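Local coordinates for Pex protein (Anabaena sp. PCC 7120, PDB 2DQL) that is associated with the cyanobacterial circadian clock and, as a member of the PadR-like helix-turn-helix family, probably binds DNA to regulate transcription, at residues A[52-55]-A[56-60]; A[16-19]-A[20-24]. One frame throughout, in Å; residues are numbered along the deposited sequence.

Contact 1 of 2, residues A[52-55]-A[56-60]; sequences YRLS and DTVLY
Ser55 is the N-cap of helix 56-68 and its side chain accepts from Val58 N, with a leucine packed beside it, where a short strand runs into the helix. The bond from Val58 N to Ser55 OG measures 2.9 Å, with a nearly straight N-H...O angle of 165°. The serine torsion makes this possible: OG stands between the backbone N and the carbonyl carbon (chi1 76°) and so turns to the first helical turn. Ser55 OG also lies 3.2 Å from Val58 CG2. The carbonyl of the same residue begins the regular helical pattern, Leu59 N donating to Ser55 O at 2.9 Å.

Leu54 supplies the apolar half. Its CB points alongside the helix rather than at it, but with CG anti to the backbone N (chi1 175°) the chain swings towards it, and Leu54 CG comes to 4.1 Å from Leu59 CB. At the fork the methyls part: Leu54 CD1 meets Val58 CG1 and Leu59 N, both at 3.8 Å, while Leu54 CD2 lies 4.1 Å from Leu59 CD1, the two leucines crossing at about a right angle. Leu45 and Ala23, from helices 38-48 and 20-31, also touch Leu54, which therefore belongs to the core between the three helices. Cutting the side chain back to an alanine is likely to open a gap where the fork had been and leave Val58 and Leu59 without their shared apolar neighbour. The chemistry is thus divided: a hydroxyl and a carbonyl satisfy two N-H groups at the start of the helix, while the preceding leucine fastens that same turn to the core.

Contact 2 of 2, residues A[16-19]-A[20-24]; sequences TYLC and QEVAI
Leu18 lies against Val22 and Ala23 where strand 16-17 passes into helix 20-31, probably the first helix of the winged-helix core, in which the hairpin of strands 72-77 and 86-91 is the likely wing; Cys19 holds the N-cap position. This junction has a packed side and a looser one. On the packed side, Leu18 CG sits anti to its own carbonyl carbon (chi1 -53°), which carries the fork over the start of the helix. There Leu18 CD2 reaches Val22 CG1 at 3.8 Å, the two side chains crossing at about a right angle, and Leu18 CD1 rests 4.0 Å from Ala23 CA. With only a methyl for a side chain, Ala23 has its CB 4.2 Å from Leu18 CB. Trp106 of helix 96-112 touches both Leu18 and Val22, and Tyr109 touches Val22, so the long C-terminal helix covers part of this buried apolar patch.

The backbone marks the helix start with Ala23 N donating to Cys19 O at 2.9 Å. The N-H...O angle is 165°, and the donor lies nearly on the line of the C=O bond. The following bond of the series, Ile24 N to Gln20 O, comes one residue later.

The other side is less enclosed. Cys19, Gln20 and Glu21 are only partly covered, and part of that cover comes from a different molecule: Phe9 of the second subunit packs on Cys19 and Val22, and Met1 of the second subunit on Gln20 and Glu21. The start of the helix therefore also belongs to the dimer interface. Val22 joins the two sides, for while its CG1 faces the leucine, its other methyl, Val22 CG2, lies 3.7 Å from Cys19 SG.

Contact 2 closes before contact 1 opens, and between them the chain runs through the rest of helix 20-31 and helix 38-48. Even so, their centres lie about 7 Å apart. Both are strand-to-helix junctions, and strands 16-17 and 52-53 pair in a small parallel sheet: Arg53 N to Thr16 O and Leu18 N to Arg53 O are probable hydrogen bonds. Val58 CG1 also packs on Leu18 O. The sheet thus sets the starts of helices 20-31 and 56-68 side by side. In a helix-turn-helix protein of this kind, helix 56-68 is probably the recognition helix; through the sheet and the Val58-Leu18 contact its start adjoins helix 20-31, which also meets the second subunit.

Contact 1 of 2, residues A[52-55]-A[56-60]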
loop_
_atom_site.group_PDB
_atom_site.type_symbol
_atom_site.label_atom_id
_atom_site.label_comp_id
_atom_site.label_asym_id
_atom_site.label_seq_id
_atom_site.Cartn_x
_atom_site.Cartn_y
_atom_site.Cartn_z
ATOM N N TYR A 52 -0.707 4.214 11.373
ATOM C CA TYR A 52 -1.741 3.754 10.455
ATOM C C TYR A 52 -2.726 4.863 10.118
ATOM O O TYR A 52 -2.900 5.811 10.884
ATOM C CB TYR A 52 -2.497 2.569 11.059
ATOM C CG TYR A 52 -1.677 1.307 11.114
ATOM C CD1 TYR A 52 -1.710 0.385 10.068
ATOM C CD2 TYR A 52 -0.830 1.058 12.191
ATOM C CE1 TYR A 52 -0.919 -0.756 10.094
ATOM C CE2 TYR A 52 -0.032 -0.077 12.225
ATOM C CZ TYR A 52 -0.081 -0.978 11.177
ATOM O OH TYR A 52 0.708 -2.102 11.218
ATOM N N ARG A 53 -3.362 4.736 8.962
ATOM C CA ARG A 53 -4.343 5.710 8.510
ATOM C C ARG A 53 -5.471 4.999 7.781
ATOM O O ARG A 53 -5.304 3.891 7.272
ATOM C CB ARG A 53 -3.701 6.725 7.558
ATOM C CG ARG A 53 -2.641 7.610 8.191
ATOM C CD ARG A 53 -3.246 8.657 9.108
ATOM N NE ARG A 53 -2.232 9.577 9.622
ATOM C CZ ARG A 53 -1.320 9.263 10.539
ATOM N NH1 ARG A 53 -1.283 8.045 11.064
ATOM N NH2 ARG A 53 -0.434 10.169 10.924
ATOM N N LEU A 54 -6.629 5.645 7.736
ATOM C CA LEU A 54 -7.776 5.093 7.032
ATOM C C LEU A 54 -8.307 6.201 6.139
ATOM O O LEU A 54 -8.707 7.258 6.630
ATOM C CB LEU A 54 -8.867 4.647 8.013
ATOM C CG LEU A 54 -10.167 4.158 7.357
ATOM C CD1 LEU A 54 -9.894 3.002 6.403
ATOM C CD2 LEU A 54 -11.147 3.729 8.447
ATOM N N SER A 55 -8.292 5.964 4.833
ATOM C CA SER A 55 -8.770 6.953 3.879
ATOM C C SER A 55 -10.286 6.956 3.848
ATOM O O SER A 55 -10.938 5.979 4.215
ATOM C CB SER A 55 -8.249 6.652 2.470
ATOM O OG SER A 55 -8.951 5.569 1.885
ATOM N N ASP A 56 -10.838 8.070 3.395
ATOM C CA ASP A 56 -12.272 8.215 3.290
ATOM C C ASP A 56 -12.800 7.186 2.287
ATOM O O ASP A 56 -13.860 6.597 2.485
ATOM C CB ASP A 56 -12.585 9.643 2.837
ATOM C CG ASP A 56 -14.052 9.950 2.860
ATOM O OD1 ASP A 56 -14.626 10.130 1.767
ATOM O OD2 ASP A 56 -14.626 10.009 3.968
ATOM N N THR A 57 -12.039 6.954 1.217
ATOM C CA THR A 57 -12.428 5.998 0.183
ATOM C C THR A 57 -12.475 4.557 0.697
ATOM O O THR A 57 -13.417 3.824 0.413
ATOM C CB THR A 57 -11.470 6.082 -1.038
ATOM O OG1 THR A 57 -11.641 7.351 -1.682
ATOM C CG2 THR A 57 -11.761 4.972 -2.041
ATOM N N VAL A 58 -11.464 4.141 1.453
ATOM C CA VAL A 58 -11.471 2.782 1.973
ATOM C C VAL A 58 -12.532 2.646 3.067
ATOM O O VAL A 58 -13.183 1.612 3.176
ATOM C CB VAL A 58 -10.087 2.378 2.521
ATOM C CG1 VAL A 58 -10.160 0.992 3.166
ATOM C CG2 VAL A 58 -9.073 2.369 1.372
ATOM N N LEU A 59 -12.705 3.692 3.870
ATOM C CA LEU A 59 -13.720 3.670 4.925
ATOM C C LEU A 59 -15.080 3.328 4.334
ATOM O O LEU A 59 -15.757 2.407 4.794
ATOM C CB LEU A 59 -13.813 5.036 5.623
ATOM C CG LEU A 59 -15.070 5.268 6.482
ATOM C CD1 LEU A 59 -15.111 4.245 7.616
ATOM C CD2 LEU A 59 -15.073 6.690 7.036
ATOM N N TYR A 60 -15.472 4.037 3.286
ATOM C CA TYR A 60 -16.812 3.819 2.756
ATOM C C TYR A 60 -16.845 2.601 1.840
ATOM O O TYR A 60 -17.945 2.017 1.640
ATOM C CB TYR A 60 -17.433 5.149 2.324
ATOM C CG TYR A 60 -17.809 6.054 3.476
ATOM C CD1 TYR A 60 -18.963 5.827 4.215
ATOM C CD2 TYR A 60 -17.010 7.134 3.825
ATOM C CE1 TYR A 60 -19.309 6.650 5.269
ATOM C CE2 TYR A 60 -17.349 7.962 4.878
ATOM C CZ TYR A 60 -18.500 7.717 5.596
ATOM O OH TYR A 60 -18.840 8.539 6.644
#

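Contact 2 of 2, residues A[16-19]-A[20-24]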
loop_
_atom_site.group_PDB
_atom_site.type_symbol
_atom_site.label_atom_id
_atom_site.label_comp_id
_atom_site.label_asym_id
_atom_site.label_seq_id
_atom_site.Cartn_x
_atom_site.Cartn_y
_atom_site.Cartn_z
ATOM N N THR A 16 0.915 3.520 7.325
ATOM C CA THR A 16 0.315 2.544 6.426
ATOM C C THR A 16 -1.185 2.795 6.314
ATOM O O THR A 16 -1.877 2.860 7.329
ATOM C CB THR A 16 0.503 1.099 6.946
ATOM O OG1 THR A 16 1.897 0.820 7.113
ATOM C CG2 THR A 16 -0.096 0.098 5.968
ATOM N N TYR A 17 -1.678 2.950 5.089
ATOM C CA TYR A 17 -3.109 3.153 4.873
ATOM C C TYR A 17 -3.743 1.778 4.751
ATOM O O TYR A 17 -3.304 0.954 3.953
ATOM C CB TYR A 17 -3.375 3.957 3.596
ATOM C CG TYR A 17 -3.340 5.448 3.810
ATOM C CD1 TYR A 17 -2.134 6.114 4.028
ATOM C CD2 TYR A 17 -4.520 6.190 3.845
ATOM C CE1 TYR A 17 -2.105 7.485 4.277
ATOM C CE2 TYR A 17 -4.503 7.557 4.094
ATOM C CZ TYR A 17 -3.294 8.198 4.310
ATOM O OH TYR A 17 -3.279 9.546 4.580
ATOM N N LEU A 18 -4.773 1.525 5.548
ATOM C CA LEU A 18 -5.435 0.231 5.524
ATOM C C LEU A 18 -6.097 -0.067 4.186
ATOM O O LEU A 18 -6.617 0.834 3.526
ATOM C CB LEU A 18 -6.508 0.161 6.621
ATOM C CG LEU A 18 -6.107 0.492 8.062
ATOM C CD1 LEU A 18 -7.298 0.220 8.980
ATOM C CD2 LEU A 18 -4.907 -0.355 8.487
ATOM N N CYS A 19 -6.068 -1.332 3.782
ATOM C CA CYS A 19 -6.736 -1.738 2.554
ATOM C C CYS A 19 -8.124 -2.145 3.038
ATOM O O CYS A 19 -8.350 -2.238 4.248
ATOM C CB CYS A 19 -6.026 -2.921 1.892
ATOM S SG CYS A 19 -5.925 -4.417 2.892
ATOM N N GLN A 20 -9.040 -2.391 2.110
ATOM C CA GLN A 20 -10.413 -2.743 2.466
ATOM C C GLN A 20 -10.569 -3.922 3.422
ATOM O O GLN A 20 -11.303 -3.831 4.410
ATOM C CB GLN A 20 -11.233 -3.012 1.200
ATOM C CG GLN A 20 -12.735 -3.085 1.451
ATOM C CD GLN A 20 -13.526 -3.334 0.181
ATOM O OE1 GLN A 20 -13.287 -2.695 -0.845
ATOM N NE2 GLN A 20 -14.475 -4.263 0.243
ATOM N N GLU A 21 -9.884 -5.025 3.139
ATOM C CA GLU A 21 -9.987 -6.206 3.983
ATOM C C GLU A 21 -9.636 -5.924 5.437
ATOM O O GLU A 21 -10.330 -6.378 6.349
ATOM C CB GLU A 21 -9.097 -7.327 3.434
ATOM C CG GLU A 21 -9.504 -7.814 2.047
ATOM C CD GLU A 21 -8.818 -7.068 0.908
ATOM O OE1 GLU A 21 -8.516 -5.863 1.047
ATOM O OE2 GLU A 21 -8.595 -7.698 -0.146
ATOM N N VAL A 22 -8.564 -5.170 5.655
ATOM C CA VAL A 22 -8.131 -4.839 7.005
ATOM C C VAL A 22 -9.071 -3.811 7.641
ATOM O O VAL A 22 -9.428 -3.930 8.808
ATOM C CB VAL A 22 -6.689 -4.287 7.008
ATOM C CG1 VAL A 22 -6.280 -3.900 8.428
ATOM C CG2 VAL A 22 -5.731 -5.343 6.447
ATOM N N ALA A 23 -9.481 -2.812 6.868
ATOM C CA ALA A 23 -10.382 -1.779 7.384
ATOM C C ALA A 23 -11.702 -2.378 7.867
ATOM O O ALA A 23 -12.265 -1.928 8.866
ATOM C CB ALA A 23 -10.645 -0.735 6.311
ATOM N N ILE A 24 -12.197 -3.386 7.154
ATOM C CA ILE A 24 -13.449 -4.031 7.538
ATOM C C ILE A 24 -13.314 -4.631 8.939
ATOM O O ILE A 24 -14.200 -4.471 9.779
ATOM C CB ILE A 24 -13.823 -5.144 6.535
ATOM C CG1 ILE A 24 -14.263 -4.520 5.205
ATOM C CG2 ILE A 24 -14.915 -6.038 7.116
ATOM C CD1 ILE A 24 -14.429 -5.544 4.077
#